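Local coordinates for protein Pgp2 (Campylobacter jejuni subsp. jejuni, PDB 6XJ6) that helps give the cell its helical shape, binding peptidoglycan through a pocket on an accessory NTF2-like domain and probably trimming it as an LD-carboxypeptidase, at residues F53-I59 and I137-N143; P90-A96 and W117-L123; D179-W183 and G279-I283. One frame throughout, in Å; residues are numbered along the deposited sequence. Where two conformers were deposited one is given.

Contact 1: F53-I59 and I137-N143; sequences FEQKEII and IALFNNN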
loop_
_atom_site.group_PDB
_atom_site.type_symbol
_atom_site.label_atom_id
_atom_site.label_comp_id
_atom_site.label_asym_id
_atom_site.label_seq_id
_atom_site.Cartn_x
_atom_site.Cartn_y
_atom_site.Cartn_z
ATOM N N PHE A 53 -9.072 -16.732 6.922
ATOM C CA PHE A 53 -10.363 -16.198 7.322
ATOM C C PHE A 53 -11.139 -15.820 6.072
ATOM O O PHE A 53 -10.563 -15.389 5.065
ATOM C CB PHE A 53 -10.213 -14.968 8.230
ATOM C CG PHE A 53 -11.525 -14.329 8.603
ATOM C CD1 PHE A 53 -12.189 -14.706 9.755
ATOM C CD2 PHE A 53 -12.092 -13.349 7.806
ATOM C CE1 PHE A 53 -13.398 -14.139 10.097
ATOM C CE2 PHE A 53 -13.305 -12.773 8.147
ATOM C CZ PHE A 53 -13.954 -13.160 9.291
ATOM N N GLU A 54 -12.455 -15.981 6.150
ATOM C CA GLU A 54 -13.324 -15.554 5.069
ATOM C C GLU A 54 -14.703 -15.248 5.627
ATOM O O GLU A 54 -15.228 -16.000 6.454
ATOM C CB GLU A 54 -13.427 -16.648 4.004
ATOM C CG GLU A 54 -14.434 -16.368 2.909
ATOM C CD GLU A 54 -14.494 -17.505 1.922
ATOM O OE1 GLU A 54 -13.633 -17.547 1.022
ATOM O OE2 GLU A 54 -15.370 -18.385 2.081
ATOM N N GLN A 55 -15.288 -14.143 5.169
ATOM C CA GLN A 55 -16.717 -13.925 5.352
ATOM C C GLN A 55 -17.307 -13.398 4.056
ATOM O O GLN A 55 -16.755 -12.480 3.442
ATOM C CB GLN A 55 -17.048 -12.957 6.493
ATOM C CG GLN A 55 -18.518 -13.058 6.888
ATOM C CD GLN A 55 -19.049 -11.835 7.600
ATOM O OE1 GLN A 55 -18.712 -11.576 8.755
ATOM N NE2 GLN A 55 -19.903 -11.082 6.916
ATOM N N LYS A 56 -18.429 -13.982 3.653
ATOM C CA LYS A 56 -19.196 -13.497 2.519
ATOM C C LYS A 56 -20.346 -12.626 3.020
ATOM O O LYS A 56 -20.665 -12.594 4.212
ATOM C CB LYS A 56 -19.689 -14.679 1.672
ATOM C CG LYS A 56 -18.533 -15.592 1.208
ATOM C CD LYS A 56 -18.975 -16.732 0.294
ATOM C CE LYS A 56 -17.774 -17.569 -0.135
ATOM N NZ LYS A 56 -18.149 -18.792 -0.904
ATOM N N GLU A 57 -20.949 -11.885 2.091
ATOM C CA GLU A 57 -22.081 -11.008 2.400
ATOM C C GLU A 57 -21.724 -9.959 3.460
ATOM O O GLU A 57 -22.522 -9.641 4.346
ATOM C CB GLU A 57 -23.330 -11.815 2.775
ATOM C CG GLU A 57 -23.769 -12.770 1.660
ATOM C CD GLU A 57 -24.995 -13.600 2.013
ATOM O OE1 GLU A 57 -25.660 -13.298 3.024
ATOM O OE2 GLU A 57 -25.289 -14.562 1.270
ATOM N N ILE A 58 -20.514 -9.414 3.368
ATOM C CA ILE A 58 -20.091 -8.329 4.248
ATOM C C ILE A 58 -20.843 -7.058 3.877
ATOM O O ILE A 58 -21.464 -6.977 2.811
ATOM C CB ILE A 58 -18.570 -8.085 4.163
ATOM C CG1 ILE A 58 -18.219 -7.390 2.838
ATOM C CG2 ILE A 58 -17.810 -9.391 4.343
ATOM C CD1 ILE A 58 -16.737 -7.174 2.601
ATOM N N ILE A 59 -20.763 -6.048 4.738
ATOM C CA ILE A 59 -21.257 -4.708 4.437
ATOM C C ILE A 59 -20.061 -3.771 4.336
ATOM O O ILE A 59 -19.311 -3.594 5.307
ATOM C CB ILE A 59 -22.257 -4.213 5.494
ATOM C CG1 ILE A 59 -23.464 -5.153 5.582
ATOM C CG2 ILE A 59 -22.719 -2.794 5.175
ATOM C CD1 ILE A 59 -24.253 -5.288 4.289
ATOM N N ILE A 137 -15.902 -1.249 7.007
ATOM C CA ILE A 137 -16.233 -2.613 6.613
ATOM C C ILE A 137 -16.714 -3.330 7.863
ATOM O O ILE A 137 -15.996 -3.375 8.869
ATOM C CB ILE A 137 -15.017 -3.327 6.008
ATOM C CG1 ILE A 137 -14.564 -2.583 4.754
ATOM C CG2 ILE A 137 -15.353 -4.786 5.695
ATOM C CD1 ILE A 137 -13.167 -2.951 4.302
ATOM N N ALA A 138 -17.928 -3.876 7.810
ATOM C CA ALA A 138 -18.544 -4.531 8.954
ATOM C C ALA A 138 -18.571 -6.040 8.745
ATOM O O ALA A 138 -19.035 -6.524 7.706
ATOM C CB ALA A 138 -19.966 -4.014 9.172
ATOM N N LEU A 139 -18.080 -6.766 9.742
ATOM C CA LEU A 139 -18.156 -8.215 9.805
ATOM C C LEU A 139 -19.094 -8.619 10.931
ATOM O O LEU A 139 -19.222 -7.909 11.930
ATOM C CB LEU A 139 -16.773 -8.794 10.103
ATOM C CG LEU A 139 -15.702 -8.492 9.066
ATOM C CD1 LEU A 139 -14.356 -9.034 9.523
ATOM C CD2 LEU A 139 -16.086 -9.096 7.726
ATOM N N PHE A 140 -19.748 -9.770 10.773
ATOM C CA PHE A 140 -20.660 -10.229 11.810
ATOM C C PHE A 140 -19.911 -10.407 13.126
ATOM O O PHE A 140 -18.767 -10.873 13.155
ATOM C CB PHE A 140 -21.328 -11.538 11.379
ATOM C CG PHE A 140 -22.279 -11.373 10.228
ATOM C CD1 PHE A 140 -23.303 -10.442 10.296
ATOM C CD2 PHE A 140 -22.155 -12.139 9.084
ATOM C CE1 PHE A 140 -24.184 -10.280 9.247
ATOM C CE2 PHE A 140 -23.035 -11.978 8.029
ATOM C CZ PHE A 140 -24.049 -11.049 8.111
ATOM N N ASN A 141 -20.560 -10.017 14.226
ATOM C CA ASN A 141 -19.888 -10.049 15.520
ATOM C C ASN A 141 -19.394 -11.449 15.863
ATOM O O ASN A 141 -18.328 -11.598 16.469
ATOM C CB ASN A 141 -20.818 -9.517 16.610
ATOM C CG ASN A 141 -21.061 -8.037 16.470
ATOM O OD1 ASN A 141 -20.291 -7.341 15.808
ATOM N ND2 ASN A 141 -22.138 -7.548 17.074
ATOM N N ASN A 142 -20.141 -12.480 15.456
ATOM C CA ASN A 142 -19.780 -13.863 15.742
ATOM C C ASN A 142 -18.597 -14.353 14.918
ATOM O O ASN A 142 -18.144 -15.484 15.136
ATOM C CB ASN A 142 -20.982 -14.777 15.495
ATOM C CG ASN A 142 -21.497 -14.695 14.067
ATOM O OD1 ASN A 142 -20.829 -14.164 13.181
ATOM N ND2 ASN A 142 -22.693 -15.224 13.841
ATOM N N ASN A 143 -18.112 -13.552 13.966
ATOM C CA ASN A 143 -16.906 -13.859 13.215
ATOM C C ASN A 143 -15.722 -13.003 13.633
ATOM O O ASN A 143 -14.603 -13.257 13.177
ATOM C CB ASN A 143 -17.152 -13.664 11.713
ATOM C CG ASN A 143 -18.217 -14.603 11.173
ATOM O OD1 ASN A 143 -18.400 -15.715 11.678
ATOM N ND2 ASN A 143 -18.928 -14.160 10.144
HETATM O O HOH W 1 -20.895 -8.472 7.537
#

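Contact 2: P90-A96 and W117-L123; sequences PYYGPFA and WIHGYPL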
loop_
_atom_site.group_PDB
_atom_site.type_symbol
_atom_site.label_atom_id
_atom_site.label_comp_id
_atom_site.label_asym_id
_atom_site.label_seq_id
_atom_site.Cartn_x
_atom_site.Cartn_y
_atom_site.Cartn_z
ATOM N N PRO A 90 -21.128 0.798 21.671
ATOM C CA PRO A 90 -21.577 -0.522 21.199
ATOM C C PRO A 90 -22.058 -0.527 19.764
ATOM O O PRO A 90 -22.313 -1.608 19.218
ATOM C CB PRO A 90 -22.720 -0.870 22.161
ATOM C CG PRO A 90 -23.257 0.449 22.578
ATOM C CD PRO A 90 -22.060 1.364 22.664
ATOM N N TYR A 91 -22.203 0.643 19.143
ATOM C CA TYR A 91 -22.608 0.694 17.747
ATOM C C TYR A 91 -21.636 -0.068 16.859
ATOM O O TYR A 91 -22.038 -0.620 15.830
ATOM C CB TYR A 91 -22.700 2.150 17.295
ATOM C CG TYR A 91 -22.959 2.296 15.822
ATOM C CD1 TYR A 91 -21.915 2.510 14.934
ATOM C CD2 TYR A 91 -24.247 2.212 15.314
ATOM C CE1 TYR A 91 -22.142 2.638 13.583
ATOM C CE2 TYR A 91 -24.485 2.339 13.961
ATOM C CZ TYR A 91 -23.427 2.550 13.102
ATOM O OH TYR A 91 -23.653 2.681 11.756
ATOM N N TYR A 92 -20.362 -0.117 17.239
ATOM C CA TYR A 92 -19.325 -0.713 16.403
ATOM C C TYR A 92 -19.125 -2.197 16.661
ATOM O O TYR A 92 -18.260 -2.808 16.022
ATOM C CB TYR A 92 -17.999 0.020 16.613
ATOM C CG TYR A 92 -18.073 1.481 16.229
ATOM C CD1 TYR A 92 -18.067 1.865 14.897
ATOM C CD2 TYR A 92 -18.175 2.471 17.197
ATOM C CE1 TYR A 92 -18.144 3.198 14.537
ATOM C CE2 TYR A 92 -18.253 3.797 16.850
ATOM C CZ TYR A 92 -18.236 4.158 15.519
ATOM O OH TYR A 92 -18.316 5.484 15.170
ATOM N N GLY A 93 -19.903 -2.796 17.555
ATOM C CA GLY A 93 -19.692 -4.172 17.928
ATOM C C GLY A 93 -18.667 -4.296 19.040
ATOM O O GLY A 93 -18.432 -3.358 19.805
ATOM N N PRO A 94 -18.025 -5.463 19.145
ATOM C CA PRO A 94 -17.147 -5.705 20.303
ATOM C C PRO A 94 -15.822 -4.965 20.246
ATOM O O PRO A 94 -15.233 -4.696 21.300
ATOM C CB PRO A 94 -16.948 -7.225 20.278
ATOM C CG PRO A 94 -17.113 -7.592 18.838
ATOM C CD PRO A 94 -18.147 -6.649 18.284
ATOM N N PHE A 95 -15.331 -4.638 19.054
ATOM C CA PHE A 95 -14.046 -3.969 18.903
ATOM C C PHE A 95 -13.830 -3.646 17.433
ATOM O O PHE A 95 -14.671 -3.986 16.594
ATOM C CB PHE A 95 -12.889 -4.818 19.454
ATOM C CG PHE A 95 -12.943 -6.277 19.070
ATOM C CD1 PHE A 95 -13.331 -7.232 19.994
ATOM C CD2 PHE A 95 -12.586 -6.693 17.798
ATOM C CE1 PHE A 95 -13.377 -8.576 19.655
ATOM C CE2 PHE A 95 -12.622 -8.040 17.452
ATOM C CZ PHE A 95 -13.016 -8.982 18.384
ATOM N N ALA A 96 -12.710 -3.001 17.110
ATOM C CA ALA A 96 -12.486 -2.472 15.774
ATOM C C ALA A 96 -10.998 -2.478 15.466
ATOM O O ALA A 96 -10.153 -2.661 16.347
ATOM C CB ALA A 96 -13.042 -1.048 15.642
ATOM N N TRP A 117 -12.487 1.872 9.292
ATOM C CA TRP A 117 -12.181 0.774 10.187
ATOM C C TRP A 117 -12.844 -0.496 9.682
ATOM O O TRP A 117 -13.769 -0.462 8.867
ATOM C CB TRP A 117 -12.764 1.030 11.586
ATOM C CG TRP A 117 -12.328 2.296 12.252
ATOM C CD1 TRP A 117 -11.294 3.107 11.896
ATOM C CD2 TRP A 117 -12.911 2.876 13.421
ATOM N NE1 TRP A 117 -11.208 4.175 12.767
ATOM C CE2 TRP A 117 -12.189 4.048 13.716
ATOM C CE3 TRP A 117 -13.985 2.520 14.243
ATOM C CZ2 TRP A 117 -12.512 4.870 14.791
ATOM C CZ3 TRP A 117 -14.299 3.334 15.313
ATOM C CH2 TRP A 117 -13.563 4.491 15.581
ATOM N N ILE A 118 -12.346 -1.622 10.185
ATOM C CA ILE A 118 -13.060 -2.888 10.161
ATOM C C ILE A 118 -13.637 -3.080 11.554
ATOM O O ILE A 118 -12.912 -2.972 12.552
ATOM C CB ILE A 118 -12.115 -4.044 9.792
ATOM C CG1 ILE A 118 -11.562 -3.846 8.376
ATOM C CG2 ILE A 118 -12.828 -5.399 9.934
ATOM C CD1 ILE A 118 -10.475 -4.860 7.977
ATOM N N HIS A 119 -14.937 -3.340 11.637
ATOM C CA HIS A 119 -15.580 -3.476 12.937
ATOM C C HIS A 119 -16.783 -4.399 12.788
ATOM O O HIS A 119 -16.931 -5.100 11.781
ATOM C CB HIS A 119 -15.901 -2.096 13.537
ATOM C CG HIS A 119 -16.827 -1.258 12.709
ATOM N ND1 HIS A 119 -18.127 -1.621 12.440
ATOM C CD2 HIS A 119 -16.638 -0.059 12.109
ATOM C CE1 HIS A 119 -18.702 -0.681 11.707
ATOM N NE2 HIS A 119 -17.821 0.279 11.494
ATOM N N GLY A 120 -17.635 -4.418 13.814
ATOM C CA GLY A 120 -18.779 -5.284 13.858
ATOM C C GLY A 120 -20.089 -4.540 13.718
ATOM O O GLY A 120 -20.157 -3.425 13.179
ATOM N N TYR A 121 -21.149 -5.166 14.219
ATOM C CA TYR A 121 -22.507 -4.667 14.128
ATOM C C TYR A 121 -22.966 -4.125 15.472
ATOM O O TYR A 121 -22.483 -4.567 16.522
ATOM C CB TYR A 121 -23.450 -5.807 13.729
ATOM C CG TYR A 121 -23.415 -6.169 12.262
ATOM C CD1 TYR A 121 -24.518 -5.956 11.451
ATOM C CD2 TYR A 121 -22.286 -6.736 11.692
ATOM C CE1 TYR A 121 -24.503 -6.297 10.116
ATOM C CE2 TYR A 121 -22.258 -7.070 10.353
ATOM C CZ TYR A 121 -23.372 -6.851 9.570
ATOM O OH TYR A 121 -23.356 -7.190 8.239
ATOM N N PRO A 122 -23.905 -3.178 15.475
ATOM C CA PRO A 122 -24.456 -2.684 16.739
ATOM C C PRO A 122 -24.921 -3.829 17.623
ATOM O O PRO A 122 -25.646 -4.728 17.184
ATOM C CB PRO A 122 -25.630 -1.813 16.285
ATOM C CG PRO A 122 -25.228 -1.328 14.942
ATOM C CD PRO A 122 -24.479 -2.470 14.316
ATOM N N LEU A 123 -24.483 -3.797 18.881
ATOM C CA LEU A 123 -24.838 -4.854 19.817
ATOM C C LEU A 123 -26.336 -4.902 20.090
ATOM O O LEU A 123 -26.835 -5.933 20.553
ATOM C CB LEU A 123 -24.073 -4.666 21.126
ATOM C CG LEU A 123 -22.545 -4.675 21.028
ATOM C CD1 LEU A 123 -21.941 -4.409 22.390
ATOM C CD2 LEU A 123 -22.023 -5.985 20.475
HETATM O O HOH W 2 -21.523 -0.882 13.133
#

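Contact 3: D179-W183 and G279-I283; sequences DLFTW and GKMKI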
loop_
_atom_site.group_PDB
_atom_site.type_symbol
_atom_site.label_atom_id
_atom_site.label_comp_id
_atom_site.label_asym_id
_atom_site.label_seq_id
_atom_site.Cartn_x
_atom_site.Cartn_y
_atom_site.Cartn_z
ATOM N N ASP A 179 13.988 -1.497 -11.379
ATOM C CA ASP A 179 13.878 -0.043 -11.457
ATOM C C ASP A 179 14.199 0.606 -10.117
ATOM O O ASP A 179 14.880 1.639 -10.063
ATOM C CB ASP A 179 12.468 0.354 -11.890
ATOM C CG ASP A 179 12.196 0.084 -13.354
ATOM O OD1 ASP A 179 13.157 -0.111 -14.128
ATOM O OD2 ASP A 179 11.000 0.088 -13.731
ATOM N N LEU A 180 13.700 0.022 -9.024
ATOM C CA LEU A 180 13.973 0.558 -7.694
ATOM C C LEU A 180 15.472 0.692 -7.447
ATOM O O LEU A 180 15.940 1.718 -6.943
ATOM C CB LEU A 180 13.344 -0.352 -6.643
ATOM C CG LEU A 180 13.524 0.066 -5.182
ATOM C CD1 LEU A 180 12.708 1.310 -4.878
ATOM C CD2 LEU A 180 13.135 -1.067 -4.263
ATOM N N PHE A 181 16.242 -0.354 -7.765
ATOM C CA PHE A 181 17.675 -0.301 -7.500
ATOM C C PHE A 181 18.415 0.570 -8.509
ATOM O O PHE A 181 19.486 1.102 -8.193
ATOM C CB PHE A 181 18.245 -1.718 -7.392
ATOM C CG PHE A 181 17.960 -2.342 -6.067
ATOM C CD1 PHE A 181 18.790 -2.104 -4.987
ATOM C CD2 PHE A 181 16.822 -3.096 -5.874
ATOM C CE1 PHE A 181 18.512 -2.638 -3.749
ATOM C CE2 PHE A 181 16.534 -3.631 -4.633
ATOM C CZ PHE A 181 17.383 -3.402 -3.570
ATOM N N THR A 182 17.857 0.742 -9.711
ATOM C CA THR A 182 18.425 1.679 -10.673
ATOM C C THR A 182 18.203 3.111 -10.213
ATOM O O THR A 182 19.103 3.957 -10.314
ATOM C CB THR A 182 17.785 1.450 -12.044
ATOM O OG1 THR A 182 18.012 0.091 -12.459
ATOM C CG2 THR A 182 18.366 2.403 -13.091
ATOM N N TRP A 183 17.007 3.391 -9.694
ATOM C CA TRP A 183 16.715 4.689 -9.097
ATOM C C TRP A 183 17.610 4.949 -7.890
ATOM O O TRP A 183 18.147 6.053 -7.731
ATOM C CB TRP A 183 15.231 4.690 -8.725
ATOM C CG TRP A 183 14.708 5.783 -7.825
ATOM C CD1 TRP A 183 14.392 7.066 -8.172
ATOM C CD2 TRP A 183 14.367 5.646 -6.445
ATOM N NE1 TRP A 183 13.904 7.741 -7.084
ATOM C CE2 TRP A 183 13.874 6.889 -6.010
ATOM C CE3 TRP A 183 14.437 4.591 -5.532
ATOM C CZ2 TRP A 183 13.451 7.107 -4.699
ATOM C CZ3 TRP A 183 14.028 4.808 -4.233
ATOM C CH2 TRP A 183 13.540 6.059 -3.827
ATOM N N GLY A 279 6.792 -0.032 -19.645
ATOM C CA GLY A 279 7.177 -0.986 -18.629
ATOM C C GLY A 279 8.068 -0.439 -17.543
ATOM O O GLY A 279 8.698 -1.224 -16.831
ATOM N N LYS A 280 8.133 0.882 -17.382
ATOM C CA LYS A 280 9.055 1.519 -16.452
ATOM C C LYS A 280 8.309 2.089 -15.252
ATOM O O LYS A 280 7.194 2.605 -15.386
ATOM C CB LYS A 280 9.824 2.651 -17.138
ATOM C CG LYS A 280 10.853 3.320 -16.246
ATOM C CD LYS A 280 11.686 4.341 -17.010
ATOM C CE LYS A 280 12.784 4.909 -16.125
ATOM N NZ LYS A 280 13.800 5.680 -16.880
ATOM N N MET A 281 8.955 2.013 -14.090
ATOM C CA MET A 281 8.415 2.588 -12.865
ATOM C C MET A 281 8.293 4.099 -12.981
ATOM O O MET A 281 9.232 4.784 -13.398
ATOM C CB MET A 281 9.358 2.266 -11.706
ATOM C CG MET A 281 8.896 2.815 -10.370
ATOM S SD MET A 281 9.947 2.323 -9.000
ATOM C CE MET A 281 11.316 3.445 -9.209
ATOM N N LYS A 282 7.138 4.623 -12.577
ATOM C CA LYS A 282 6.924 6.059 -12.458
ATOM C C LYS A 282 6.355 6.336 -11.077
ATOM O O LYS A 282 5.264 5.860 -10.747
ATOM C CB LYS A 282 5.977 6.569 -13.545
ATOM C CG LYS A 282 6.587 6.560 -14.937
ATOM C CD LYS A 282 7.707 7.586 -15.068
ATOM C CE LYS A 282 8.206 7.675 -16.494
ATOM N NZ LYS A 282 9.178 8.788 -16.676
ATOM N N ILE A 283 7.089 7.110 -10.283
ATOM C CA ILE A 283 6.708 7.398 -8.904
ATOM C C ILE A 283 5.617 8.461 -8.897
ATOM O O ILE A 283 5.761 9.523 -9.516
ATOM C CB ILE A 283 7.936 7.850 -8.098
ATOM C CG1 ILE A 283 8.954 6.709 -8.010
ATOM C CG2 ILE A 283 7.529 8.321 -6.699
ATOM C CD1 ILE A 283 10.329 7.156 -7.608
HETATM O O HOH W 3 8.973 -1.673 -14.174
HETATM O O HOH W 4 11.937 -1.048 -16.574
#

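Contact 1: F53-I59 and I137-N143
The side-chain oxygen OE1 of Gln55 is gripped by two donors from the 137-143 segment. The backbone N of Phe140 lies in the plane of that carbonyl, on a lone pair, at 2.9 Å from OE1. Asn143 ND2 is equally close to OE1 at 2.9 Å, but it stands above the carbonyl plane. Gln55 reaches across because CG is anti to its backbone N (chi1 -164°) and the chain runs on extended. The other end of the amide is held too: NE2 gives a hydrogen bond to Lys56 O and another to a water that donates in turn to Ala138 O. With both ends fixed the amide can hardly rotate, and it lies almost parallel to the Phe140 ring, NE2 being 3.3 Å from CD2 of Phe140. Only an amide such as glutamine's can accept at one end and donate at the other in this way.

In the YkuD catalytic domain this contact joins outer strand 48-56 and the loop after it to the segment following the predicted nucleophile Cys136. Ile59 and Ala138 form a single antiparallel bridge, in which Ala138 N donates to Ile59 O at 2.9 Å while the return bond is weak. Leu139 divides its two methyls: CD2 packs on Ile58 CG2 at 3.8 Å, and CD1 meets CE2 of Phe53 at 4.1 Å. The Phe53 ring also lies against Asn143, its CE1 being 3.4 Å from Asn143 O.

Contact 2: P90-A96 and W117-L123
The ring of Tyr92 meets Trp117 with a face and His119 with an edge. Trp117 brings the edge of its six-membered ring to that face, CZ3 lying over the ring centre and 3.9 Å from Tyr92 CE1, with the planes 53° apart. CD1 of Tyr91 lies over the opposite face. Toward His119 the roles reverse: Tyr92 turns its own edge to the imidazole face in a T-shaped pair, planes at 76°, with CD1 of Tyr92 3.7 Å from CD2 of His119. A broad, flat tyrosine ring can serve both neighbours at once.

His119, the predicted proton donor/acceptor of the YkuD catalytic domain, sits beside the predicted nucleophile Cys136. Its CG stands between the backbone N and the carbonyl carbon (chi1 60°), and ND1 donates in the ring plane to Gly120 O at 2.8 Å, which fixes the ring's rotation. Tyr92 also contributes its backbone, Tyr92 O accepting from Gly120 N at 2.8 Å. Gly93 and Gly120 pass with CA atoms 4.3 Å apart, an approach open to residues without side chains. Farther along, Pro90 O takes Leu123 N at 3.1 Å and Gly93 N from the other face of its carbonyl plane. Leu123 CD1 packs on Pro90 CB at 3.6 Å, while Pro122 lies alongside Tyr91, its CG 3.7 Å from Tyr91 CD2.

Contact 3: D179-W183 and G279-I283
Met281 and Asp179 bury more surface here than any other residues, and they meet in two ways at once. The backbone N of Met281 donates to Asp179 OD2 at 2.8 Å, arriving from above the carboxylate plane. Alongside this bond the two side chains run antiparallel, one beside the other, bringing CB of Asp179 to 3.7 Å from CB of Met281. The short chain of an aspartate, leaving the helix toward the strand, can present an oxygen to a main-chain N-H just where strand 281-283 begins. A water donates to both OD2 of Asp179 and Gly279 O, so OD2 accepts from the water as well as from Met281 N. The negative charge may be eased a little by these donors. Lys280 NZ is not paired with the carboxylate; it is hydrogen-bonded to Ser197 OG.

The helix, 170-188, lies against the curved antiparallel sheet of the NTF2-like domain, an arrangement belonging to that fold, and the axes of helix 179-183 and strand 281-283 make 60°. In Met281, chi1 and chi2 both near 180° carry the chain straight out from the strand, and a bend at chi3 turns CE to 4.1 Å from CB of Trp183. Slender and unbranched, methionine can thread between helix and sheet; it also touches Val273 and Ile252.

Trp183, one helical turn after Asp179, meets Ile283, at the far end of strand 281-283. Ile283 sets its CD1 methyl over one face of the indole, whose breadth offers an apolar surface for this CH-pi contact, 4.0 Å from the centroid of the five-membered ring. CD1 of Ile283 is 3.7 Å from NE1 of Trp183, yet the indole N-H remains available to Tyr199 OH, with which it hydrogen-bonds.

After helix 6-13 and strands 22-23, 27-33 and 38-45, the chain enters contact 1 at the end of strand 48-56. Before that loop closes at 137-143, residues 90-96 and 117-123 meet, so contact 2 is nested inside contact 1. The two touch: strands 117-119 and 137-138 are parallel neighbours in one small sheet, and Asn141 OD1 probably accepts from Tyr121 N. Together they tie the edge of the five-stranded sheet and the 90-96 loop to the region of the predicted active site. Contact 3 opens only later, at 179-183, and closes near the C terminus, joining helix 170-188 to the sheet of the NTF2-like domain, its centre about 38 Å from that of contact 1.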